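Local coordinates for protein methylxanthine N3-demethylase NdmB (Pseudomonas putida, PDB 6ICL) that catalyses the N3-demethylation of theobromine and related methylxanthines with NADH and oxygen, as a Rieske-type non-heme iron oxygenase of bacterial caffeine degradation, at residues A[160-165]-A[257-262]; A[223-228]-A[249-254]. One frame throughout, in Å; residues are numbered along the deposited sequence.

Interaction 1 (A[160-165]-A[257-262]); sequences IPYLSD and SVNLEI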
loop_
_atom_site.group_PDB
_atom_site.type_symbol
_atom_site.label_atom_id
_atom_site.label_comp_id
_atom_site.label_asym_id
_atom_site.label_seq_id
_atom_site.Cartn_x
_atom_site.Cartn_y
_atom_site.Cartn_z
ATOM N N ILE A 160 -19.566 7.093 -38.332
ATOM C CA ILE A 160 -19.606 6.721 -36.916
ATOM C C ILE A 160 -20.483 5.484 -36.743
ATOM O O ILE A 160 -21.589 5.419 -37.313
ATOM C CB ILE A 160 -20.115 7.887 -36.068
ATOM C CG1 ILE A 160 -19.062 8.995 -36.050
ATOM C CG2 ILE A 160 -20.457 7.410 -34.639
ATOM C CD1 ILE A 160 -19.580 10.351 -35.643
ATOM N N PRO A 161 -20.025 4.500 -35.980
ATOM C CA PRO A 161 -20.754 3.240 -35.845
ATOM C C PRO A 161 -22.241 3.385 -35.570
ATOM O O PRO A 161 -22.712 4.352 -34.960
ATOM C CB PRO A 161 -20.038 2.565 -34.671
ATOM C CG PRO A 161 -18.565 2.940 -34.952
ATOM C CD PRO A 161 -18.638 4.378 -35.481
ATOM N N TYR A 162 -22.964 2.356 -36.001
ATOM C CA TYR A 162 -24.403 2.306 -35.864
ATOM C C TYR A 162 -24.821 1.880 -34.461
ATOM O O TYR A 162 -24.370 0.849 -33.951
ATOM C CB TYR A 162 -24.965 1.317 -36.889
ATOM C CG TYR A 162 -26.441 1.150 -36.747
ATOM C CD1 TYR A 162 -27.321 2.133 -37.227
ATOM C CD2 TYR A 162 -26.964 0.037 -36.107
ATOM C CE1 TYR A 162 -28.669 1.995 -37.080
ATOM C CE2 TYR A 162 -28.311 -0.114 -35.958
ATOM C CZ TYR A 162 -29.157 0.858 -36.448
ATOM O OH TYR A 162 -30.497 0.683 -36.281
ATOM N N LEU A 163 -25.743 2.635 -33.870
ATOM C CA LEU A 163 -26.474 2.228 -32.680
ATOM C C LEU A 163 -27.947 2.507 -32.926
ATOM O O LEU A 163 -28.303 3.565 -33.442
ATOM C CB LEU A 163 -26.001 2.981 -31.425
ATOM C CG LEU A 163 -26.985 3.121 -30.259
ATOM C CD1 LEU A 163 -27.149 1.816 -29.502
ATOM C CD2 LEU A 163 -26.572 4.265 -29.311
ATOM N N SER A 164 -28.806 1.561 -32.577
ATOM C CA SER A 164 -30.229 1.733 -32.814
ATOM C C SER A 164 -30.909 2.268 -31.562
ATOM O O SER A 164 -30.488 1.982 -30.433
ATOM C CB SER A 164 -30.878 0.414 -33.241
ATOM O OG SER A 164 -30.943 -0.519 -32.177
ATOM N N ASP A 165 -31.965 3.060 -31.778
ATOM C CA ASP A 165 -32.954 3.441 -30.763
ATOM C C ASP A 165 -32.458 4.453 -29.736
ATOM O O ASP A 165 -33.140 4.639 -28.719
ATOM C CB ASP A 165 -33.493 2.234 -29.984
ATOM C CG ASP A 165 -34.156 1.206 -30.876
ATOM O OD1 ASP A 165 -33.457 0.294 -31.376
ATOM O OD2 ASP A 165 -35.384 1.304 -31.068
ATOM N N SER A 257 -17.448 -2.376 -33.768
ATOM C CA SER A 257 -18.708 -2.118 -33.100
ATOM C C SER A 257 -19.667 -3.290 -33.245
ATOM O O SER A 257 -19.600 -4.073 -34.205
ATOM C CB SER A 257 -19.362 -0.847 -33.641
ATOM O OG SER A 257 -18.438 0.220 -33.566
ATOM N N VAL A 258 -20.571 -3.399 -32.275
ATOM C CA VAL A 258 -21.643 -4.398 -32.286
ATOM C C VAL A 258 -22.914 -3.730 -31.791
ATOM O O VAL A 258 -22.954 -3.224 -30.664
ATOM C CB VAL A 258 -21.351 -5.629 -31.406
ATOM C CG1 VAL A 258 -22.553 -6.611 -31.472
ATOM C CG2 VAL A 258 -20.083 -6.316 -31.826
ATOM N N ASN A 259 -23.959 -3.749 -32.610
ATOM C CA ASN A 259 -25.299 -3.396 -32.171
ATOM C C ASN A 259 -26.121 -4.681 -32.169
ATOM O O ASN A 259 -26.395 -5.248 -33.236
ATOM C CB ASN A 259 -25.913 -2.328 -33.083
ATOM C CG ASN A 259 -27.269 -1.862 -32.596
ATOM O OD1 ASN A 259 -27.375 -0.880 -31.842
ATOM N ND2 ASN A 259 -28.321 -2.567 -33.008
ATOM N N LEU A 260 -26.486 -5.158 -30.968
ATOM C CA LEU A 260 -27.245 -6.393 -30.818
ATOM C C LEU A 260 -28.679 -6.044 -30.453
ATOM O O LEU A 260 -28.953 -5.575 -29.342
ATOM C CB LEU A 260 -26.647 -7.320 -29.764
ATOM C CG LEU A 260 -27.622 -8.455 -29.404
ATOM C CD1 LEU A 260 -28.058 -9.286 -30.656
ATOM C CD2 LEU A 260 -27.061 -9.364 -28.296
ATOM N N GLU A 261 -29.597 -6.308 -31.377
ATOM C CA GLU A 261 -31.015 -6.176 -31.097
ATOM C C GLU A 261 -31.562 -7.532 -30.672
ATOM O O GLU A 261 -31.451 -8.516 -31.414
ATOM C CB GLU A 261 -31.761 -5.656 -32.317
ATOM C CG GLU A 261 -33.259 -5.708 -32.119
ATOM C CD GLU A 261 -34.005 -5.612 -33.426
ATOM O OE1 GLU A 261 -34.275 -4.476 -33.874
ATOM O OE2 GLU A 261 -34.283 -6.676 -34.010
ATOM N N ILE A 262 -32.126 -7.595 -29.473
ATOM C CA ILE A 262 -32.810 -8.793 -29.007
ATOM C C ILE A 262 -34.306 -8.522 -29.085
ATOM O O ILE A 262 -34.809 -7.597 -28.438
ATOM C CB ILE A 262 -32.404 -9.184 -27.583
ATOM C CG1 ILE A 262 -30.877 -9.329 -27.467
ATOM C CG2 ILE A 262 -33.107 -10.473 -27.191
ATOM C CD1 ILE A 262 -30.438 -9.998 -26.181
#
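Asn259 extends from strand 257-262 against the extended segment 160-165 and supplies the largest share of the buried surface. With CG anti to the backbone N (chi1 -176°), its amide meets Leu163 and Ser164. The backbone N of Ser164 donates to Asn259 OD1 at 2.9 Å, an N-H...O angle of 159°, and comes from well above the carbonyl plane. The same oxygen is packed by carbon: Leu163 CA lies 3.3 Å from Asn259 OD1, and Leu163 CD1 also rests against it. On its nitrogen side the amide is held less firmly, since Asn259 ND2 gives only a weak bond, 3.4 Å long, to Ser164 OG. Ser164 OG donates in turn to the anti lone pair of Asp165 OD1, 2.8 Å away, which helps to fix the rotation of the hydroxyl. With an alanine in place of Asn259, the Ser164 N-H would probably lose its acceptor and a gap would open beside Leu163.

Toward the start of both segments, the Pro161 ring sits over Ser257, whose OG comes within 3.0 Å of Pro161 CB while its polar partner is Thr276 OG1. The looser side is that of Tyr162, Asp165 and Glu261, all partly exposed. Here the Tyr162 ring slants across the Asn259 amide, their planes 65° apart, and its nearest atom CE2 is 3.8 Å from Asn259 ND2. Asp165 and Glu261 barely meet the opposite segment, and Arg270 pairs with both carboxylates. The loop is thus laid over one face of the large antiparallel sheet of the C-terminal oxygenase domain, with Trp274 of strand 270-281 donating to Tyr162 O, while on the other face Val258 packs against helix 185-192.

Interaction 2 (A[223-228]-A[249-254]); sequences DGELQF and TYRCTM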
loop_
_atom_site.group_PDB
_atom_site.type_symbol
_atom_site.label_atom_id
_atom_site.label_comp_id
_atom_site.label_asym_id
_atom_site.label_seq_id
_atom_site.Cartn_x
_atom_site.Cartn_y
_atom_site.Cartn_z
ATOM N N ASP A 223 -22.924 -1.887 -46.352
ATOM C CA ASP A 223 -22.656 -0.481 -46.043
ATOM C C ASP A 223 -21.689 -0.320 -44.861
ATOM O O ASP A 223 -21.960 0.415 -43.909
ATOM C CB ASP A 223 -23.969 0.265 -45.762
ATOM C CG ASP A 223 -24.966 0.193 -46.928
ATOM O OD1 ASP A 223 -24.530 0.252 -48.088
ATOM O OD2 ASP A 223 -26.191 0.098 -46.678
ATOM N N GLY A 224 -20.552 -1.012 -44.921
ATOM C CA GLY A 224 -19.551 -0.892 -43.871
ATOM C C GLY A 224 -19.823 -1.685 -42.606
ATOM O O GLY A 224 -19.074 -1.538 -41.630
ATOM N N GLU A 225 -20.856 -2.526 -42.589
ATOM C CA GLU A 225 -21.259 -3.288 -41.415
ATOM C C GLU A 225 -21.198 -4.782 -41.710
ATOM O O GLU A 225 -21.553 -5.217 -42.811
ATOM C CB GLU A 225 -22.689 -2.936 -40.987
ATOM C CG GLU A 225 -23.003 -1.434 -40.903
ATOM C CD GLU A 225 -24.404 -1.168 -40.355
ATOM O OE1 GLU A 225 -25.160 -2.142 -40.114
ATOM O OE2 GLU A 225 -24.750 0.015 -40.156
ATOM N N LEU A 226 -20.756 -5.572 -40.733
ATOM C CA LEU A 226 -21.109 -6.989 -40.704
ATOM C C LEU A 226 -22.522 -7.130 -40.156
ATOM O O LEU A 226 -22.844 -6.569 -39.102
ATOM C CB LEU A 226 -20.140 -7.798 -39.844
ATOM C CG LEU A 226 -18.886 -8.361 -40.500
ATOM C CD1 LEU A 226 -18.063 -9.107 -39.471
ATOM C CD2 LEU A 226 -19.250 -9.279 -41.688
ATOM N N GLN A 227 -23.377 -7.857 -40.880
ATOM C CA GLN A 227 -24.754 -8.053 -40.469
ATOM C C GLN A 227 -25.069 -9.538 -40.463
ATOM O O GLN A 227 -24.819 -10.242 -41.449
ATOM C CB GLN A 227 -25.717 -7.296 -41.380
ATOM C CG GLN A 227 -25.489 -5.807 -41.360
ATOM C CD GLN A 227 -26.550 -5.050 -42.124
ATOM O OE1 GLN A 227 -27.383 -5.651 -42.801
ATOM N NE2 GLN A 227 -26.531 -3.721 -42.016
ATOM N N PHE A 228 -25.584 -10.013 -39.337
ATOM C CA PHE A 228 -25.993 -11.395 -39.226
ATOM C C PHE A 228 -27.097 -11.465 -38.191
ATOM O O PHE A 228 -27.280 -10.552 -37.378
ATOM C CB PHE A 228 -24.825 -12.322 -38.859
ATOM C CG PHE A 228 -23.924 -11.781 -37.769
ATOM C CD1 PHE A 228 -22.927 -10.866 -38.064
ATOM C CD2 PHE A 228 -24.077 -12.192 -36.455
ATOM C CE1 PHE A 228 -22.095 -10.368 -37.066
ATOM C CE2 PHE A 228 -23.240 -11.690 -35.447
ATOM C CZ PHE A 228 -22.258 -10.788 -35.758
ATOM N N THR A 249 -30.262 -9.909 -33.633
ATOM C CA THR A 249 -30.001 -9.245 -34.899
ATOM C C THR A 249 -28.810 -8.315 -34.720
ATOM O O THR A 249 -28.883 -7.349 -33.952
ATOM C CB THR A 249 -31.242 -8.474 -35.352
ATOM O OG1 THR A 249 -32.381 -9.348 -35.317
ATOM C CG2 THR A 249 -31.058 -7.947 -36.747
ATOM N N TYR A 250 -27.727 -8.591 -35.442
ATOM C CA TYR A 250 -26.472 -7.866 -35.297
ATOM C C TYR A 250 -26.247 -6.946 -36.480
ATOM O O TYR A 250 -26.275 -7.389 -37.632
ATOM C CB TYR A 250 -25.283 -8.816 -35.188
ATOM C CG TYR A 250 -25.285 -9.695 -33.964
ATOM C CD1 TYR A 250 -26.080 -10.830 -33.914
ATOM C CD2 TYR A 250 -24.452 -9.416 -32.875
ATOM C CE1 TYR A 250 -26.076 -11.657 -32.832
ATOM C CE2 TYR A 250 -24.447 -10.235 -31.764
ATOM C CZ TYR A 250 -25.269 -11.365 -31.752
ATOM O OH TYR A 250 -25.310 -12.215 -30.670
ATOM N N ARG A 251 -25.991 -5.673 -36.185
ATOM C CA ARG A 251 -25.409 -4.741 -37.136
ATOM C C ARG A 251 -24.118 -4.237 -36.521
ATOM O O ARG A 251 -24.131 -3.655 -35.429
ATOM C CB ARG A 251 -26.363 -3.589 -37.450
ATOM C CG ARG A 251 -27.635 -4.033 -38.186
ATOM C CD ARG A 251 -28.501 -2.826 -38.532
ATOM N NE ARG A 251 -27.754 -1.807 -39.273
ATOM C CZ ARG A 251 -28.305 -0.690 -39.736
ATOM N NH1 ARG A 251 -29.596 -0.474 -39.525
ATOM N NH2 ARG A 251 -27.586 0.199 -40.414
ATOM N N CYS A 252 -23.006 -4.470 -37.211
ATOM C CA CYS A 252 -21.673 -4.362 -36.627
ATOM C C CYS A 252 -20.832 -3.444 -37.492
ATOM O O CYS A 252 -20.175 -3.935 -38.416
ATOM C CB CYS A 252 -21.027 -5.748 -36.521
ATOM S SG CYS A 252 -21.846 -6.869 -35.388
ATOM N N THR A 253 -20.823 -2.140 -37.193
ATOM C CA THR A 253 -19.967 -1.261 -37.971
ATOM C C THR A 253 -18.516 -1.655 -37.759
ATOM O O THR A 253 -18.066 -1.824 -36.617
ATOM C CB THR A 253 -20.162 0.205 -37.592
ATOM O OG1 THR A 253 -21.550 0.539 -37.607
ATOM C CG2 THR A 253 -19.454 1.083 -38.569
ATOM N N MET A 254 -17.791 -1.818 -38.860
ATOM C CA MET A 254 -16.373 -2.125 -38.798
ATOM C C MET A 254 -15.568 -0.900 -38.350
ATOM O O MET A 254 -15.924 0.238 -38.670
ATOM C CB MET A 254 -15.895 -2.618 -40.154
ATOM C CG MET A 254 -16.591 -3.909 -40.593
ATOM S SD MET A 254 -16.044 -5.353 -39.656
ATOM C CE MET A 254 -14.383 -5.513 -40.316
HETATM O O HOH W 1 -17.155 0.755 -41.334
HETATM O O HOH W 2 -22.718 1.737 -39.877
#
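Glu225 and Arg251 meet on one face of an antiparallel strand pair, two residues out of direct register. Glu225 can be followed outward. Its CB lies 3.7 Å from Cys252 O, and its CG, turned beside the backbone N, passes Thr253 OG1 at 4.1 Å. Beyond CG the chain is extended and brings the carboxylate to the edge of the guanidinium, the two planes 31° apart. Arg251 grips it side-on: Arg251 NE donates at 2.7 Å to the syn lone pair of Glu225 OE1, and Arg251 NH2 donates at 2.9 Å to Glu225 OE2. Gln227 NE2 adds a second bond to Glu225 OE1, from above the carboxylate plane, while a water joins Glu225 OE2 to Thr253 OG1, which also meets Tyr162 N.

The other face carries Leu226, Phe228, Tyr250 and Cys252. Phe228 and Tyr250, a hydrogen-bonded pair, form an offset stack with centroids 4.5 Å apart and planes at 20°. Phe228 CG lies between the backbone N and the carbonyl carbon (chi1 44°), and this slides CE2 over the Tyr250 ring near CG, while Tyr250 CB makes a CH-pi contact over the Phe228 face. Cys252 SG approaches the same ring obliquely, and Met254 closes the row beside Leu226.

Backbone bonds run in both directions at Leu226-Cys252 and Phe228-Tyr250, and Met254 N meets Gly224 O almost straight on, where the strand pair ends. The side chain of Tyr250 is about 10 Å from the bound mononuclear iron(III) ion. The two faces differ in chemistry and cover: the apolar one packs on Phe195 and on Ile338 of helix 337-355, whereas loop residues Pro161 and Tyr162 cover the polar one, where two donors on Glu225 OE1 would tend to keep that buried carboxylate ionised.

In the fold
Both interactions reach the same large antiparallel sheet of the C-terminal oxygenase domain, and their centres are about 8 Å apart. Interaction 2 is nested along the chain within the loop that interaction 1 closes: 160-165 comes first, then strands 225-230, 246-253 and 257-264, which are consecutive neighbours in the sheet. Backbone hydrogen bonding between Arg251 and Asn259 ties the last two strands together, and Tyr162 N bonds to Thr253 OG1. Tyr162 also makes a cation-pi contact with Arg251, on the sheet face that carries the Glu225 salt bridge. The loop leading from strand 146-150 to strand 171-181 is thereby packed on strands 246-253 and 257-264, joining parts far apart in sequence.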